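Local structure of uncharacterized protein Lpg0364 (Legionella pneumophila subsp. pneumophila, 4Q63) at residues A[9-21]-A[88-100]. The protein is of unknown function but has a PilZ-like domain and may bind the bacterial second messenger cyclic di-GMP. Sequence-based numbering, arbitrary orientation.
Sequences YFRLKNHGEINAS and LFLVLKRLRDERK. With CD (cadmium ion), chain D; EDO (1,2-ethanediol), chain I.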
# COMPACT_ATOMS: atom_id res chain seq x y z
N TYR A 9 -13.23 7.44 5.50
CA TYR A 9 -11.87 7.53 4.97
C TYR A 9 -11.85 7.79 3.47
O TYR A 9 -12.84 8.22 2.89
CB TYR A 9 -11.07 6.27 5.30
CG TYR A 9 -10.43 6.31 6.67
CD1 TYR A 9 -10.45 7.47 7.44
CD2 TYR A 9 -9.79 5.19 7.18
CE1 TYR A 9 -9.86 7.51 8.69
CE2 TYR A 9 -9.19 5.22 8.43
CZ TYR A 9 -9.23 6.38 9.18
OH TYR A 9 -8.64 6.42 10.42
N PHE A 10 -10.70 7.51 2.85
CA PHE A 10 -10.54 7.76 1.42
C PHE A 10 -9.46 6.88 0.81
O PHE A 10 -8.51 6.47 1.48
CB PHE A 10 -10.22 9.24 1.18
CG PHE A 10 -8.83 9.64 1.59
CD1 PHE A 10 -7.85 9.90 0.64
CD2 PHE A 10 -8.49 9.76 2.93
CE1 PHE A 10 -6.58 10.27 1.03
CE2 PHE A 10 -7.22 10.13 3.32
CZ PHE A 10 -6.26 10.38 2.36
N ARG A 11 -9.60 6.59 -0.48
CA ARG A 11 -8.60 5.86 -1.22
C ARG A 11 -7.92 6.81 -2.19
O ARG A 11 -8.52 7.78 -2.65
CB ARG A 11 -9.25 4.72 -2.01
CG ARG A 11 -10.70 4.52 -1.67
CD ARG A 11 -11.38 3.57 -2.63
NE ARG A 11 -12.69 3.15 -2.12
CZ ARG A 11 -13.79 3.89 -2.21
NH1 ARG A 11 -14.93 3.43 -1.70
NH2 ARG A 11 -13.76 5.07 -2.80
N LEU A 12 -6.66 6.52 -2.50
CA LEU A 12 -5.91 7.32 -3.46
C LEU A 12 -5.38 6.45 -4.60
O LEU A 12 -4.80 5.39 -4.37
CB LEU A 12 -4.75 8.03 -2.77
CG LEU A 12 -5.03 9.32 -1.99
CD1 LEU A 12 -3.72 9.95 -1.52
CD2 LEU A 12 -5.82 10.31 -2.84
N LYS A 13 -5.57 6.92 -5.82
CA LYS A 13 -5.00 6.27 -6.99
C LYS A 13 -3.51 6.62 -7.03
O LYS A 13 -3.12 7.72 -6.65
CB LYS A 13 -5.70 6.76 -8.26
CG LYS A 13 -5.76 5.73 -9.36
CD LYS A 13 -6.67 4.57 -8.98
CE LYS A 13 -8.13 4.93 -9.18
NZ LYS A 13 -9.04 3.81 -8.79
N ASN A 14 -2.68 5.68 -7.46
CA ASN A 14 -1.24 5.93 -7.53
C ASN A 14 -0.85 6.69 -8.79
O ASN A 14 -1.08 6.22 -9.91
CB ASN A 14 -0.47 4.62 -7.44
CG ASN A 14 1.03 4.83 -7.30
OD1 ASN A 14 1.50 5.95 -7.14
ND2 ASN A 14 1.78 3.74 -7.36
N HIS A 15 -0.29 7.89 -8.63
CA HIS A 15 0.20 8.65 -9.77
C HIS A 15 1.72 8.58 -9.85
O HIS A 15 2.35 9.40 -10.51
CB HIS A 15 -0.26 10.11 -9.70
CG HIS A 15 -1.73 10.28 -9.92
ND1 HIS A 15 -2.43 11.37 -9.43
CD2 HIS A 15 -2.64 9.51 -10.57
CE1 HIS A 15 -3.70 11.25 -9.77
NE2 HIS A 15 -3.86 10.14 -10.46
N GLY A 16 2.29 7.60 -9.15
CA GLY A 16 3.73 7.38 -9.17
C GLY A 16 4.49 8.01 -8.02
O GLY A 16 5.72 8.06 -8.03
N GLU A 17 3.77 8.51 -7.02
CA GLU A 17 4.44 8.97 -5.82
C GLU A 17 4.65 7.76 -4.91
O GLU A 17 5.39 7.83 -3.94
CB GLU A 17 3.62 10.02 -5.07
CG GLU A 17 3.04 11.12 -5.94
CD GLU A 17 1.59 10.82 -6.34
OE1 GLU A 17 1.32 9.68 -6.78
OE2 GLU A 17 0.74 11.72 -6.20
N ILE A 18 3.99 6.65 -5.24
CA ILE A 18 3.97 5.50 -4.34
C ILE A 18 4.69 4.29 -4.90
O ILE A 18 4.34 3.77 -5.94
CB ILE A 18 2.54 5.10 -3.97
CG1 ILE A 18 1.81 6.29 -3.35
CG2 ILE A 18 2.58 3.93 -2.98
CD1 ILE A 18 0.33 6.31 -3.62
N ASN A 19 5.71 3.84 -4.18
CA ASN A 19 6.42 2.63 -4.54
C ASN A 19 6.33 1.66 -3.38
O ASN A 19 6.32 2.05 -2.21
CB ASN A 19 7.89 2.95 -4.83
CG ASN A 19 8.04 3.99 -5.91
OD1 ASN A 19 8.34 5.16 -5.63
ND2 ASN A 19 7.83 3.59 -7.15
N ALA A 20 6.25 0.38 -3.71
CA ALA A 20 6.13 -0.64 -2.69
C ALA A 20 7.02 -1.81 -3.06
O ALA A 20 7.33 -2.03 -4.23
CB ALA A 20 4.67 -1.08 -2.56
N SER A 21 7.42 -2.57 -2.05
CA SER A 21 8.18 -3.78 -2.29
C SER A 21 7.86 -4.81 -1.22
O SER A 21 7.52 -4.46 -0.09
CB SER A 21 9.69 -3.48 -2.29
OG SER A 21 10.11 -3.15 -0.99
N LEU A 88 0.24 5.85 8.46
CA LEU A 88 -0.03 5.89 7.03
C LEU A 88 -1.09 6.93 6.67
O LEU A 88 -0.96 7.65 5.67
CB LEU A 88 -0.49 4.52 6.54
CG LEU A 88 -0.76 4.47 5.04
CD1 LEU A 88 0.51 4.94 4.30
CD2 LEU A 88 -1.17 3.07 4.61
N PHE A 89 -2.14 6.98 7.47
CA PHE A 89 -3.21 7.94 7.27
C PHE A 89 -2.69 9.37 7.14
O PHE A 89 -3.09 10.10 6.24
CB PHE A 89 -4.20 7.87 8.43
CG PHE A 89 -5.24 8.96 8.40
CD1 PHE A 89 -6.34 8.86 7.58
CD2 PHE A 89 -5.10 10.09 9.19
CE1 PHE A 89 -7.30 9.86 7.55
CE2 PHE A 89 -6.05 11.10 9.17
CZ PHE A 89 -7.15 10.98 8.35
N LEU A 90 -1.79 9.75 8.04
CA LEU A 90 -1.25 11.11 8.04
C LEU A 90 -0.40 11.40 6.81
O LEU A 90 -0.39 12.53 6.31
CB LEU A 90 -0.46 11.36 9.31
CG LEU A 90 -1.31 11.36 10.58
CD1 LEU A 90 -0.47 11.69 11.80
CD2 LEU A 90 -2.46 12.36 10.44
N VAL A 91 0.31 10.39 6.31
CA VAL A 91 1.14 10.55 5.12
C VAL A 91 0.24 10.70 3.89
O VAL A 91 0.48 11.54 3.02
CB VAL A 91 2.10 9.35 4.95
CG1 VAL A 91 2.90 9.48 3.65
CG2 VAL A 91 3.03 9.24 6.14
N LEU A 92 -0.79 9.88 3.83
CA LEU A 92 -1.76 9.95 2.74
C LEU A 92 -2.53 11.26 2.74
O LEU A 92 -2.83 11.79 1.68
CB LEU A 92 -2.73 8.77 2.83
CG LEU A 92 -2.07 7.43 2.55
CD1 LEU A 92 -3.10 6.32 2.71
CD2 LEU A 92 -1.41 7.39 1.16
N LYS A 93 -2.85 11.77 3.92
CA LYS A 93 -3.54 13.05 4.03
C LYS A 93 -2.63 14.19 3.56
O LYS A 93 -3.10 15.20 3.01
CB LYS A 93 -3.99 13.30 5.47
CG LYS A 93 -4.73 14.62 5.66
CD LYS A 93 -5.03 14.89 7.13
CE LYS A 93 -5.58 16.29 7.33
NZ LYS A 93 -5.72 16.64 8.77
N ARG A 94 -1.33 14.03 3.78
CA ARG A 94 -0.39 15.02 3.29
C ARG A 94 -0.32 14.94 1.76
O ARG A 94 -0.43 15.95 1.08
CB ARG A 94 1.00 14.84 3.90
CG ARG A 94 2.06 15.75 3.30
CD ARG A 94 3.44 15.46 3.84
NE ARG A 94 4.49 16.05 3.00
CZ ARG A 94 5.55 16.70 3.47
NH1 ARG A 94 5.73 16.84 4.77
NH2 ARG A 94 6.45 17.20 2.62
N LEU A 95 -0.18 13.72 1.23
CA LEU A 95 -0.11 13.52 -0.22
C LEU A 95 -1.37 14.02 -0.94
O LEU A 95 -1.30 14.56 -2.04
CB LEU A 95 0.14 12.05 -0.55
CG LEU A 95 0.20 11.68 -2.04
CD1 LEU A 95 1.24 12.51 -2.80
CD2 LEU A 95 0.47 10.18 -2.22
N ARG A 96 -2.52 13.83 -0.30
CA ARG A 96 -3.79 14.27 -0.87
C ARG A 96 -3.88 15.80 -0.93
O ARG A 96 -4.38 16.36 -1.91
CB ARG A 96 -4.96 13.69 -0.08
CG ARG A 96 -6.31 13.90 -0.72
CD ARG A 96 -7.41 13.65 0.30
NE ARG A 96 -7.20 14.48 1.49
CZ ARG A 96 -7.99 14.47 2.56
NH1 ARG A 96 -7.72 15.25 3.59
NH2 ARG A 96 -9.06 13.68 2.59
N ASP A 97 -3.39 16.46 0.11
CA ASP A 97 -3.37 17.93 0.16
C ASP A 97 -2.40 18.51 -0.87
O ASP A 97 -2.64 19.59 -1.41
CB ASP A 97 -2.99 18.43 1.56
CG ASP A 97 -4.06 18.14 2.60
OD1 ASP A 97 -5.22 17.88 2.20
OD2 ASP A 97 -3.75 18.17 3.81
N GLU A 98 -1.31 17.80 -1.13
CA GLU A 98 -0.34 18.23 -2.13
C GLU A 98 -0.91 18.23 -3.54
O GLU A 98 -0.58 19.09 -4.36
CB GLU A 98 0.90 17.34 -2.10
CG GLU A 98 1.95 17.79 -1.11
CD GLU A 98 2.96 16.70 -0.85
OE1 GLU A 98 3.70 16.79 0.15
OE2 GLU A 98 3.00 15.75 -1.66
N ARG A 99 -1.77 17.25 -3.83
CA ARG A 99 -2.45 17.20 -5.12
C ARG A 99 -3.46 18.34 -5.24
O ARG A 99 -3.73 18.82 -6.34
CB ARG A 99 -3.14 15.86 -5.30
CG ARG A 99 -2.18 14.72 -5.52
CD ARG A 99 -2.92 13.39 -5.57
NE ARG A 99 -2.01 12.26 -5.71
CZ ARG A 99 -2.40 11.01 -5.92
NH1 ARG A 99 -3.70 10.71 -6.01
NH2 ARG A 99 -1.49 10.05 -6.04
N LYS A 100 -4.01 18.76 -4.11
CA LYS A 100 -4.92 19.90 -4.07
C LYS A 100 -4.21 21.19 -4.47
O LYS A 100 -4.84 22.15 -4.91
CB LYS A 100 -5.52 20.07 -2.67
CG LYS A 100 -7.02 19.83 -2.60
CD LYS A 100 -7.36 18.49 -1.94
CE LYS A 100 -7.50 18.64 -0.43
NZ LYS A 100 -8.16 17.45 0.19
CD CD D . 5.16 14.75 -0.72
C1 EDO I . 10.50 -0.06 -3.05
O1 EDO I . 11.83 0.07 -3.57
C2 EDO I . 10.38 0.76 -1.77
O2 EDO I . 9.17 0.39 -1.10
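R99 reaches the loop of E17 because its chain runs extended from CG to NE, whereas E17, bent at chi2 (96°), comes from the opposite direction to meet it. The resulting salt bridge is side-on and converges on one oxygen: NE and NH2 of R99 each lie 2.8 Å from E17 OE2, on its syn side, with carboxylate and guanidinium only 13° from coplanar. The end of the same guanidinium grips the backbone of K13, since NH1 and NH2 of R99 stand 3.1 and 2.9 Å from K13 O, which lies nearly in the guanidinium plane. H15 covers one face, its ND1 3.5 Å from R99 CZ. Bonds at two edges plus this lid should fix the rotation of the group.

One turn earlier, R96 folds at chi3 (55°) over the ring of F10. Its CZ is 4.5 Å from the F10 centroid and close to the ring normal, a cation-pi contact, and its CD adds a CH-pi contact over that face. The F10 edge meets the helix backbone, with CZ 3.8 Å from L92 O. L12 inserts CD1 among L92, L95 and R96, while the Y9 and F89 rings lie slid apart and barely overlap.

The contact thus seats the C-terminal helix 82-100 against the N-terminal part of the antiparallel beta-barrel, consistent with a PilZ-like domain. Strand 12-13 pairs with strand 25-33, joined by backbone hydrogen bonding between L12 and I32; E98 joins H57 at a cadmium ion, and V91 packs on I56 and F59 of strands 49-56 and 59-71.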